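Local coordinates for protein - conserved hypothetical (Bacillus anthracis, PDB 4LES) that is of unknown function, a conserved single-chain protein built largely of beta strands, with no activity assigned to it, at residues 79-93 against 111-123. Residues are numbered along the deposited sequence; the frame is centred on the assembly and turned at random.
Sequences HTPKFDVTVKRVVER and VFIVVEAEGKNIT. With PO4 (phosphate ion), chain E; EOH (ethanol), chain D.
E116 and R89 are joined by a two-bond salt bridge: NE of R89 gives to OE1 of E116 at 2.7 Å and NH2 of R89 to OE2 of E116 at 3.0 Å. The grip is side-on from the arginine, whose plane contains both bonds, but each oxygen is met from above the carboxylate plane, since the two flat groups are turned 51° apart. V91 CG2 lies 3.8 Å above the guanidinium plane of R89, offset toward the rim of that face. Y155, from helix 149-158, also bonds OE2 of E116, while E71 takes NH1 of R89. The same NH2 of R89 also donates to O3 of a phosphate ion, probably from the crystallisation liquor, at 3.1 Å; R93, salt-bridged to E158, brings its own NH2 to 3.0 Å from phosphate O1.

Both K88 and R89 face E116 because the chain makes a classic beta bulge here: K88 N donates to E116 O, and E116 N gives back to R89 O. The bulge interrupts an otherwise regular antiparallel pairing of the two central strands in a four-stranded meander, and beyond it V90 CG1 rests on I113 CG2 at 3.6 Å on the other face of the sheet.

E118 is the next acid along. Its CG sits between backbone N and carbonyl carbon (chi1 59°), which sets it against T86 CB and lets the extended K88 side chain cross at a slant, its NZ reaching OE1 of E118 at 2.7 Å, 56° out of the carboxylate plane. Near the strand end, D84 and K120 trade a backbone pair of bonds, and I122 N donates to K82 O at 3.0 Å.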
loop_
_atom_site.group_PDB
_atom_site.type_symbol
_atom_site.label_atom_id
_atom_site.label_comp_id
_atom_site.label_asym_id
_atom_site.label_seq_id
_atom_site.Cartn_x
_atom_site.Cartn_y
_atom_site.Cartn_z
ATOM N N HIS A 79 10.668 -11.763 -3.188
ATOM C CA HIS A 79 11.254 -11.934 -4.479
ATOM C C HIS A 79 10.296 -12.455 -5.560
ATOM O O HIS A 79 9.568 -13.423 -5.347
ATOM C CB HIS A 79 12.415 -12.892 -4.360
ATOM C CG HIS A 79 13.094 -13.143 -5.647
ATOM N ND1 HIS A 79 14.010 -12.264 -6.182
ATOM C CD2 HIS A 79 12.985 -14.169 -6.525
ATOM C CE1 HIS A 79 14.437 -12.743 -7.339
ATOM N NE2 HIS A 79 13.835 -13.897 -7.561
ATOM N N THR A 80 10.299 -11.780 -6.713
ATOM C CA THR A 80 9.529 -12.204 -7.881
ATOM C C THR A 80 10.560 -12.205 -8.991
ATOM O O THR A 80 11.659 -11.657 -8.822
ATOM C CB THR A 80 8.324 -11.279 -8.212
ATOM O OG1 THR A 80 8.776 -10.010 -8.727
ATOM C CG2 THR A 80 7.465 -11.078 -6.997
ATOM N N PRO A 81 10.238 -12.850 -10.118
ATOM C CA PRO A 81 11.225 -12.958 -11.194
ATOM C C PRO A 81 11.844 -11.639 -11.653
ATOM O O PRO A 81 13.051 -11.567 -11.841
ATOM C CB PRO A 81 10.426 -13.606 -12.337
ATOM C CG PRO A 81 9.304 -14.340 -11.656
ATOM C CD PRO A 81 8.956 -13.507 -10.459
ATOM N N LYS A 82 11.042 -10.598 -11.811
ATOM C CA LYS A 82 11.576 -9.327 -12.323
ATOM C C LYS A 82 11.819 -8.257 -11.273
ATOM O O LYS A 82 12.662 -7.379 -11.470
ATOM C CB LYS A 82 10.613 -8.770 -13.376
ATOM C CG LYS A 82 10.452 -9.640 -14.606
ATOM C CD LYS A 82 9.311 -9.115 -15.479
ATOM C CE LYS A 82 9.262 -9.810 -16.829
ATOM N NZ LYS A 82 8.169 -9.258 -17.671
ATOM N N PHE A 83 11.108 -8.365 -10.148
ATOM C CA PHE A 83 11.144 -7.371 -9.102
ATOM C C PHE A 83 11.209 -7.936 -7.676
ATOM O O PHE A 83 10.588 -8.949 -7.380
ATOM C CB PHE A 83 9.828 -6.548 -9.156
ATOM C CG PHE A 83 9.546 -5.891 -10.496
ATOM C CD1 PHE A 83 10.007 -4.615 -10.775
ATOM C CD2 PHE A 83 8.796 -6.542 -11.464
ATOM C CE1 PHE A 83 9.753 -4.005 -11.998
ATOM C CE2 PHE A 83 8.542 -5.944 -12.707
ATOM C CZ PHE A 83 9.022 -4.676 -12.975
ATOM N N ASP A 84 11.930 -7.237 -6.798
ATOM C CA ASP A 84 11.914 -7.519 -5.350
ATOM C C ASP A 84 10.970 -6.482 -4.796
ATOM O O ASP A 84 11.207 -5.287 -4.961
ATOM C CB ASP A 84 13.295 -7.363 -4.692
ATOM C CG ASP A 84 14.178 -8.598 -4.894
ATOM O OD1 ASP A 84 13.632 -9.668 -5.251
ATOM O OD2 ASP A 84 15.411 -8.482 -4.707
ATOM N N VAL A 85 9.900 -6.938 -4.162
ATOM C CA VAL A 85 8.885 -6.068 -3.614
ATOM C C VAL A 85 9.019 -5.988 -2.105
ATOM O O VAL A 85 8.963 -7.004 -1.421
ATOM C CB VAL A 85 7.480 -6.595 -3.965
ATOM C CG1 VAL A 85 6.417 -5.731 -3.315
ATOM C CG2 VAL A 85 7.293 -6.644 -5.478
ATOM N N THR A 86 9.218 -4.789 -1.583
ATOM C CA THR A 86 9.341 -4.595 -0.147
ATOM C C THR A 86 8.039 -4.055 0.388
ATOM O O THR A 86 7.479 -3.109 -0.180
ATOM C CB THR A 86 10.453 -3.596 0.172
ATOM O OG1 THR A 86 11.687 -4.136 -0.269
ATOM C CG2 THR A 86 10.545 -3.345 1.679
ATOM N N VAL A 87 7.526 -4.685 1.440
ATOM C CA VAL A 87 6.347 -4.204 2.137
ATOM C C VAL A 87 6.858 -3.646 3.463
ATOM O O VAL A 87 7.459 -4.351 4.264
ATOM C CB VAL A 87 5.298 -5.295 2.357
ATOM C CG1 VAL A 87 4.094 -4.732 3.095
ATOM C CG2 VAL A 87 4.850 -5.832 1.005
ATOM N N LYS A 88 6.635 -2.364 3.690
ATOM C CA LYS A 88 7.191 -1.745 4.874
ATOM C C LYS A 88 6.246 -1.816 6.022
ATOM O O LYS A 88 6.541 -2.398 7.031
ATOM C CB LYS A 88 7.574 -0.316 4.568
ATOM C CG LYS A 88 8.614 -0.225 3.471
ATOM C CD LYS A 88 8.903 1.231 3.148
ATOM C CE LYS A 88 10.031 1.318 2.150
ATOM N NZ LYS A 88 10.311 2.721 1.724
ATOM N N ARG A 89 5.079 -1.244 5.873
ATOM C CA ARG A 89 4.136 -1.292 6.943
ATOM C C ARG A 89 2.749 -1.104 6.428
ATOM O O ARG A 89 2.545 -0.723 5.271
ATOM C CB ARG A 89 4.463 -0.235 7.972
ATOM C CG ARG A 89 4.619 1.147 7.403
ATOM C CD ARG A 89 4.939 2.192 8.511
ATOM N NE ARG A 89 4.768 3.484 7.872
ATOM C CZ ARG A 89 4.512 4.651 8.467
ATOM N NH1 ARG A 89 4.414 4.758 9.789
ATOM N NH2 ARG A 89 4.357 5.729 7.701
ATOM N N VAL A 90 1.794 -1.414 7.298
ATOM C CA VAL A 90 0.387 -1.220 7.014
ATOM C C VAL A 90 -0.061 -0.255 8.105
ATOM O O VAL A 90 0.273 -0.462 9.269
ATOM C CB VAL A 90 -0.407 -2.523 7.100
ATOM C CG1 VAL A 90 -1.889 -2.244 6.977
ATOM C CG2 VAL A 90 0.062 -3.507 6.032
ATOM N N VAL A 91 -0.785 0.793 7.736
ATOM C CA VAL A 91 -1.232 1.799 8.708
ATOM C C VAL A 91 -2.735 2.020 8.646
ATOM O O VAL A 91 -3.290 2.201 7.580
ATOM C CB VAL A 91 -0.561 3.146 8.423
ATOM C CG1 VAL A 91 -1.001 4.201 9.438
ATOM C CG2 VAL A 91 0.950 2.974 8.476
ATOM N N GLU A 92 -3.370 2.002 9.807
ATOM C CA GLU A 92 -4.797 2.233 9.944
ATOM C C GLU A 92 -4.932 3.652 10.426
ATOM O O GLU A 92 -4.406 3.999 11.495
ATOM C CB GLU A 92 -5.379 1.257 10.981
ATOM C CG GLU A 92 -6.845 1.457 11.295
ATOM C CD GLU A 92 -7.359 0.491 12.357
ATOM O OE1 GLU A 92 -6.549 -0.172 13.039
ATOM O OE2 GLU A 92 -8.592 0.406 12.512
ATOM N N ARG A 93 -5.608 4.490 9.653
ATOM C CA ARG A 93 -5.758 5.897 10.040
ATOM C C ARG A 93 -7.069 6.563 9.674
ATOM O O ARG A 93 -7.814 6.086 8.842
ATOM C CB ARG A 93 -4.578 6.725 9.516
ATOM C CG ARG A 93 -4.255 6.568 8.051
ATOM C CD ARG A 93 -2.818 6.987 7.765
ATOM N NE ARG A 93 -2.665 8.425 7.678
ATOM C CZ ARG A 93 -1.533 9.095 7.871
ATOM N NH1 ARG A 93 -1.538 10.410 7.752
ATOM N NH2 ARG A 93 -0.410 8.485 8.211
ATOM N N VAL A 111 -12.207 3.373 7.951
ATOM C CA VAL A 111 -10.845 3.895 8.124
ATOM C C VAL A 111 -10.068 3.729 6.836
ATOM O O VAL A 111 -10.459 2.965 5.973
ATOM C CB VAL A 111 -10.048 3.161 9.251
ATOM C CG1 VAL A 111 -10.582 3.511 10.614
ATOM C CG2 VAL A 111 -10.066 1.656 9.057
ATOM N N PHE A 112 -8.981 4.475 6.705
ATOM C CA PHE A 112 -8.084 4.285 5.593
ATOM C C PHE A 112 -7.076 3.243 6.036
ATOM O O PHE A 112 -6.544 3.336 7.150
ATOM C CB PHE A 112 -7.323 5.560 5.243
ATOM C CG PHE A 112 -8.149 6.597 4.560
ATOM C CD1 PHE A 112 -8.681 6.351 3.303
ATOM C CD2 PHE A 112 -8.351 7.834 5.139
ATOM C CE1 PHE A 112 -9.431 7.310 2.655
ATOM C CE2 PHE A 112 -9.113 8.799 4.502
ATOM C CZ PHE A 112 -9.651 8.537 3.259
ATOM N N ILE A 113 -6.845 2.232 5.209
ATOM C CA ILE A 113 -5.793 1.254 5.496
ATOM C C ILE A 113 -4.767 1.517 4.427
ATOM O O ILE A 113 -5.091 1.449 3.234
ATOM C CB ILE A 113 -6.272 -0.202 5.410
ATOM C CG1 ILE A 113 -7.408 -0.439 6.419
ATOM C CG2 ILE A 113 -5.120 -1.164 5.703
ATOM C CD1 ILE A 113 -7.017 -0.144 7.867
ATOM N N VAL A 114 -3.564 1.899 4.844
ATOM C CA VAL A 114 -2.486 2.205 3.910
ATOM C C VAL A 114 -1.464 1.082 3.925
ATOM O O VAL A 114 -0.989 0.704 4.979
ATOM C CB VAL A 114 -1.734 3.486 4.321
ATOM C CG1 VAL A 114 -0.609 3.800 3.331
ATOM C CG2 VAL A 114 -2.692 4.657 4.427
ATOM N N VAL A 115 -1.169 0.513 2.769
ATOM C CA VAL A 115 -0.108 -0.500 2.645
ATOM C C VAL A 115 1.071 0.203 1.945
ATOM O O VAL A 115 0.980 0.573 0.772
ATOM C CB VAL A 115 -0.576 -1.722 1.816
ATOM C CG1 VAL A 115 0.543 -2.719 1.634
ATOM C CG2 VAL A 115 -1.781 -2.407 2.460
ATOM N N GLU A 116 2.157 0.419 2.663
ATOM C CA GLU A 116 3.366 1.023 2.089
ATOM C C GLU A 116 4.246 -0.075 1.491
ATOM O O GLU A 116 4.674 -0.987 2.180
ATOM C CB GLU A 116 4.161 1.761 3.156
ATOM C CG GLU A 116 3.488 3.027 3.638
ATOM C CD GLU A 116 4.346 3.795 4.627
ATOM O OE1 GLU A 116 5.256 3.184 5.247
ATOM O OE2 GLU A 116 4.097 5.010 4.794
ATOM N N ALA A 117 4.529 0.045 0.214
ATOM C CA ALA A 117 5.304 -0.945 -0.495
ATOM C C ALA A 117 6.153 -0.297 -1.552
ATOM O O ALA A 117 5.925 0.850 -1.943
ATOM C CB ALA A 117 4.356 -1.933 -1.163
ATOM N N GLU A 118 7.139 -1.034 -2.028
ATOM C CA GLU A 118 7.969 -0.547 -3.125
ATOM C C GLU A 118 8.533 -1.716 -3.947
ATOM O O GLU A 118 8.631 -2.829 -3.443
ATOM C CB GLU A 118 9.058 0.374 -2.593
ATOM C CG GLU A 118 9.999 -0.248 -1.588
ATOM C CD GLU A 118 10.970 0.784 -1.020
ATOM O OE1 GLU A 118 10.541 1.940 -0.807
ATOM O OE2 GLU A 118 12.144 0.438 -0.784
ATOM N N GLY A 119 8.840 -1.469 -5.212
ATOM C CA GLY A 119 9.366 -2.508 -6.087
ATOM C C GLY A 119 10.679 -2.074 -6.694
ATOM O O GLY A 119 10.824 -0.926 -7.076
ATOM N N LYS A 120 11.615 -3.004 -6.796
ATOM C CA LYS A 120 12.927 -2.759 -7.353
ATOM C C LYS A 120 13.120 -3.684 -8.549
ATOM O O LYS A 120 12.918 -4.877 -8.448
ATOM C CB LYS A 120 13.986 -3.057 -6.287
ATOM C CG LYS A 120 15.440 -2.762 -6.641
ATOM C CD LYS A 120 16.309 -3.081 -5.417
ATOM C CE LYS A 120 17.604 -2.288 -5.338
ATOM N NZ LYS A 120 18.662 -2.770 -6.257
ATOM N N ASN A 121 13.502 -3.123 -9.680
ATOM C CA ASN A 121 13.754 -3.895 -10.874
ATOM C C ASN A 121 15.067 -4.592 -10.612
ATOM O O ASN A 121 16.084 -3.929 -10.472
ATOM C CB ASN A 121 13.857 -2.966 -12.092
ATOM C CG ASN A 121 14.265 -3.696 -13.379
ATOM O OD1 ASN A 121 14.438 -4.933 -13.411
ATOM N ND2 ASN A 121 14.435 -2.923 -14.451
ATOM N N ILE A 122 15.047 -5.918 -10.515
ATOM C CA ILE A 122 16.270 -6.666 -10.255
ATOM C C ILE A 122 16.839 -7.323 -11.508
ATOM O O ILE A 122 17.721 -8.166 -11.410
ATOM C CB ILE A 122 16.067 -7.745 -9.181
ATOM C CG1 ILE A 122 14.899 -8.654 -9.554
ATOM C CG2 ILE A 122 15.811 -7.092 -7.837
ATOM C CD1 ILE A 122 14.869 -9.940 -8.769
ATOM N N THR A 123 16.336 -6.929 -12.677
ATOM C CA THR A 123 16.835 -7.445 -13.964
ATOM C C THR A 123 17.843 -6.421 -14.507
ATOM O O THR A 123 18.017 -5.337 -13.941
ATOM C CB THR A 123 15.709 -7.686 -15.011
ATOM O OG1 THR A 123 15.142 -6.435 -15.464
ATOM C CG2 THR A 123 14.617 -8.586 -14.426
HETATM P P PO4 E . 3.087 8.282 9.918
HETATM O O1 PO4 E . 2.242 7.405 9.020
HETATM O O2 PO4 E . 3.212 7.691 11.296
HETATM O O3 PO4 E . 4.451 8.380 9.311
HETATM O O4 PO4 E . 2.463 9.647 10.022
HETATM C C1 EOH D . 17.181 -6.093 -2.756
HETATM C C2 EOH D . 18.023 -6.312 -3.999
HETATM O O EOH D . 15.785 -6.103 -3.087
#